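Local coordinates for muconate cycloisomerase (PDB 3MY9), which belongs to the enolase superfamily, pairing a mandelate racemase/muconate lactonizing enzyme N-terminal domain with a barrel domain that binds magnesium, at residues I136-D148 against H162-H174. Residues are numbered along the deposited sequence; the frame is centred on the assembly and turned at random.
Sequences IPLSFSIADPDFD and HTVFKMKTGVKPH
Phe-140, Ser-141 and Ile-142 pair in parallel with Phe-165, Lys-166 and Met-167, the axes of strands 140-142 and 164-168 being inclined at 31°. Four backbone hydrogen bonds establish the register: Phe-140 N to Val-164 O (3.0 Å), Lys-166 N to Phe-140 O, Ile-142 N to Lys-166 O (N-H...O 177°) and Lys-168 N to Ile-142 O. Where the pairing starts, a water donates to Val-164 O and also hydrogen-bonds with His-162 ND1; its approach to Leu-138 O is suspiciously short.

Phe-140, Ile-142, Phe-165 and Met-167 share one face of the sheet. CD1 of Phe-140 lies 4.0 Å from CD1 of Phe-165, the two side chains crossing at a slant. Ile-142 reaches the Phe-165 ring through CG1, which stands beside its own backbone N (chi1 -65°), while its CG2 branch lies 4.2 Å from Met-167 CG. On the other face, Ser-139 OG packs between Val-164 CG1 and Lys-166 CB, 3.5 Å from each.

Past the strands, the extended chain of Lys-172 brings NZ to two loop carbonyls: Asp-144 O at 3.0 Å, in the carbonyl plane on a lone pair, and Pro-145 O, approached from above its plane. Asp-144 OD1 accepts from Asp-146 N (2.7 Å), closing an Asx turn just before helix 147-157.

The segments belong to a right-handed beta-alpha-beta unit of the TIM-barrel-like domain, strand 135-142, helix 147-157 and strand 164-168. Lys-166 NZ forms salt bridges with Asp-197, Glu-223 and Glu-326, beside the magnesium site of Glu-223 and Asp-248. On the apolar face, Ile-142 packs on Met-154 of helix 147-157 and Met-184 of helix 174-188, while strand 193-197 flanks strand 164-168 across from strand 135-142.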
# COMPACT_ATOMS: atom_id res chain seq x y z
N ILE A 136 34.70 -20.44 13.12
CA ILE A 136 33.93 -19.30 12.70
C ILE A 136 34.84 -18.32 11.96
O ILE A 136 35.80 -17.84 12.54
CB ILE A 136 33.32 -18.54 13.88
CG1 ILE A 136 32.59 -19.49 14.84
CG2 ILE A 136 32.37 -17.47 13.35
CD1 ILE A 136 32.16 -18.84 16.14
N PRO A 137 34.54 -18.03 10.68
CA PRO A 137 35.37 -17.04 10.00
C PRO A 137 35.50 -15.74 10.82
O PRO A 137 34.51 -15.25 11.36
CB PRO A 137 34.65 -16.80 8.67
CG PRO A 137 33.80 -18.02 8.47
CD PRO A 137 33.39 -18.46 9.85
N LEU A 138 36.72 -15.26 10.95
CA LEU A 138 37.04 -14.07 11.72
C LEU A 138 37.50 -12.96 10.77
O LEU A 138 38.51 -13.10 10.06
CB LEU A 138 38.13 -14.39 12.74
CG LEU A 138 38.63 -13.22 13.59
CD1 LEU A 138 37.57 -12.82 14.61
CD2 LEU A 138 39.94 -13.57 14.27
N SER A 139 36.75 -11.85 10.76
CA SER A 139 37.04 -10.70 9.90
C SER A 139 38.25 -9.97 10.41
O SER A 139 38.42 -9.75 11.61
CB SER A 139 35.86 -9.73 9.85
OG SER A 139 36.05 -8.76 8.82
N PHE A 140 39.12 -9.60 9.47
CA PHE A 140 40.24 -8.74 9.78
C PHE A 140 39.97 -7.30 9.35
O PHE A 140 39.67 -7.03 8.19
CB PHE A 140 41.48 -9.27 9.10
CG PHE A 140 42.70 -8.53 9.47
CD1 PHE A 140 43.11 -7.43 8.73
CD2 PHE A 140 43.45 -8.92 10.57
CE1 PHE A 140 44.24 -6.71 9.08
CE2 PHE A 140 44.61 -8.22 10.91
CZ PHE A 140 45.00 -7.11 10.17
N SER A 141 40.06 -6.37 10.30
CA SER A 141 39.73 -4.99 10.04
C SER A 141 40.85 -4.28 9.26
O SER A 141 42.00 -4.36 9.63
CB SER A 141 39.48 -4.26 11.36
OG SER A 141 39.14 -2.90 11.14
N ILE A 142 40.49 -3.63 8.16
CA ILE A 142 41.42 -2.81 7.38
C ILE A 142 41.06 -1.35 7.68
O ILE A 142 40.06 -0.84 7.16
CB ILE A 142 41.31 -3.10 5.85
CG1 ILE A 142 41.76 -4.54 5.56
CG2 ILE A 142 42.11 -2.07 5.00
CD1 ILE A 142 43.26 -4.81 5.81
N ALA A 143 41.84 -0.71 8.54
CA ALA A 143 41.52 0.62 9.03
C ALA A 143 42.74 1.50 9.27
O ALA A 143 42.63 2.54 9.91
CB ALA A 143 40.73 0.49 10.33
N ASP A 144 43.90 1.09 8.77
CA ASP A 144 45.15 1.83 8.98
C ASP A 144 45.15 3.05 8.07
O ASP A 144 44.90 2.91 6.87
CB ASP A 144 46.35 0.94 8.66
CG ASP A 144 47.65 1.48 9.26
OD1 ASP A 144 47.90 2.70 9.19
OD2 ASP A 144 48.43 0.66 9.79
N PRO A 145 45.42 4.25 8.63
CA PRO A 145 45.61 5.43 7.79
C PRO A 145 46.69 5.21 6.74
O PRO A 145 46.61 5.77 5.65
CB PRO A 145 46.07 6.51 8.80
CG PRO A 145 45.50 6.09 10.09
CD PRO A 145 45.45 4.58 10.07
N ASP A 146 47.70 4.41 7.07
CA ASP A 146 48.75 4.07 6.11
C ASP A 146 48.29 2.81 5.39
O ASP A 146 48.48 1.70 5.89
CB ASP A 146 50.07 3.84 6.85
CG ASP A 146 51.23 3.52 5.90
OD1 ASP A 146 51.03 3.45 4.68
OD2 ASP A 146 52.37 3.35 6.41
N PHE A 147 47.68 2.99 4.22
CA PHE A 147 47.13 1.84 3.49
C PHE A 147 48.19 0.84 3.08
O PHE A 147 47.92 -0.37 3.08
CB PHE A 147 46.36 2.23 2.22
CG PHE A 147 45.96 1.03 1.41
CD1 PHE A 147 45.16 0.05 1.96
CD2 PHE A 147 46.45 0.84 0.13
CE1 PHE A 147 44.82 -1.08 1.25
CE2 PHE A 147 46.11 -0.29 -0.59
CZ PHE A 147 45.29 -1.24 -0.03
N ASP A 148 49.37 1.33 2.72
CA ASP A 148 50.48 0.45 2.34
C ASP A 148 50.81 -0.53 3.47
O ASP A 148 51.11 -1.69 3.21
CB ASP A 148 51.72 1.26 1.94
CG ASP A 148 51.53 2.02 0.62
OD1 ASP A 148 52.47 2.71 0.19
OD2 ASP A 148 50.46 1.93 0.01
N HIS A 162 43.50 -16.38 5.57
CA HIS A 162 42.52 -15.33 5.87
C HIS A 162 41.82 -14.96 4.59
O HIS A 162 42.49 -14.66 3.60
CB HIS A 162 43.20 -14.06 6.36
CG HIS A 162 43.73 -14.14 7.74
ND1 HIS A 162 43.09 -13.55 8.80
CD2 HIS A 162 44.85 -14.74 8.24
CE1 HIS A 162 43.79 -13.78 9.90
NE2 HIS A 162 44.86 -14.50 9.59
N THR A 163 40.50 -14.96 4.59
CA THR A 163 39.79 -14.49 3.43
C THR A 163 38.91 -13.27 3.74
O THR A 163 38.68 -12.45 2.85
CB THR A 163 38.94 -15.61 2.82
OG1 THR A 163 38.04 -16.11 3.81
CG2 THR A 163 39.84 -16.74 2.29
N VAL A 164 38.42 -13.17 4.97
CA VAL A 164 37.47 -12.13 5.30
C VAL A 164 38.13 -10.84 5.77
O VAL A 164 38.81 -10.85 6.79
CB VAL A 164 36.50 -12.58 6.39
CG1 VAL A 164 35.47 -11.45 6.68
CG2 VAL A 164 35.79 -13.85 5.98
N PHE A 165 37.88 -9.75 5.05
CA PHE A 165 38.39 -8.44 5.38
C PHE A 165 37.27 -7.41 5.42
O PHE A 165 36.38 -7.42 4.57
CB PHE A 165 39.42 -8.04 4.35
CG PHE A 165 40.64 -8.90 4.39
CD1 PHE A 165 41.73 -8.54 5.18
CD2 PHE A 165 40.66 -10.11 3.72
CE1 PHE A 165 42.84 -9.37 5.28
CE2 PHE A 165 41.79 -10.96 3.80
CZ PHE A 165 42.87 -10.58 4.59
N LYS A 166 37.30 -6.53 6.42
CA LYS A 166 36.34 -5.43 6.45
C LYS A 166 37.03 -4.06 6.40
O LYS A 166 37.77 -3.73 7.30
CB LYS A 166 35.47 -5.51 7.69
CG LYS A 166 34.26 -4.59 7.57
CD LYS A 166 33.72 -4.26 8.96
CE LYS A 166 32.50 -5.00 9.29
NZ LYS A 166 32.19 -4.61 10.72
N MET A 167 36.75 -3.27 5.36
CA MET A 167 37.41 -1.97 5.19
C MET A 167 36.49 -0.93 5.84
O MET A 167 35.31 -0.86 5.53
CB MET A 167 37.65 -1.65 3.69
CG MET A 167 38.63 -0.45 3.38
SD MET A 167 38.50 0.10 1.63
CE MET A 167 39.28 1.71 1.76
N LYS A 168 37.06 -0.14 6.74
CA LYS A 168 36.41 1.04 7.23
C LYS A 168 36.40 2.10 6.11
O LYS A 168 37.43 2.41 5.50
CB LYS A 168 37.15 1.55 8.45
CG LYS A 168 36.42 2.53 9.30
CD LYS A 168 37.23 2.75 10.61
CE LYS A 168 37.08 4.15 11.19
NZ LYS A 168 38.38 4.70 11.77
N THR A 169 35.22 2.62 5.79
CA THR A 169 35.10 3.54 4.67
C THR A 169 34.41 4.80 5.17
O THR A 169 33.82 4.80 6.24
CB THR A 169 34.24 2.91 3.54
OG1 THR A 169 33.08 2.34 4.12
CG2 THR A 169 34.98 1.83 2.77
N GLY A 170 34.44 5.84 4.34
CA GLY A 170 33.89 7.12 4.69
C GLY A 170 34.77 7.86 5.67
O GLY A 170 34.27 8.71 6.40
N VAL A 171 36.08 7.53 5.68
CA VAL A 171 37.05 8.15 6.59
C VAL A 171 38.10 8.97 5.84
O VAL A 171 38.51 10.03 6.30
CB VAL A 171 37.78 7.10 7.47
CG1 VAL A 171 39.00 7.75 8.23
CG2 VAL A 171 36.80 6.46 8.46
N LYS A 172 38.57 8.45 4.71
CA LYS A 172 39.47 9.17 3.83
C LYS A 172 38.65 9.74 2.68
O LYS A 172 37.53 9.27 2.42
CB LYS A 172 40.56 8.24 3.32
CG LYS A 172 41.29 7.50 4.44
CD LYS A 172 42.41 6.60 3.90
CE LYS A 172 42.63 5.41 4.84
NZ LYS A 172 43.98 4.78 4.71
N PRO A 173 39.21 10.74 1.96
CA PRO A 173 38.44 11.27 0.84
C PRO A 173 37.96 10.15 -0.11
O PRO A 173 38.70 9.19 -0.40
CB PRO A 173 39.42 12.21 0.14
CG PRO A 173 40.53 12.45 1.11
CD PRO A 173 40.60 11.20 1.93
N HIS A 174 36.74 10.26 -0.57
CA HIS A 174 36.12 9.21 -1.38
C HIS A 174 37.01 8.71 -2.51
O HIS A 174 37.17 7.49 -2.68
CB HIS A 174 34.80 9.74 -1.94
CG HIS A 174 34.01 8.73 -2.70
ND1 HIS A 174 33.65 7.50 -2.17
CD2 HIS A 174 33.46 8.79 -3.94
CE1 HIS A 174 32.92 6.85 -3.06
NE2 HIS A 174 32.79 7.61 -4.14
O HOH W 1 40.01 -13.10 8.06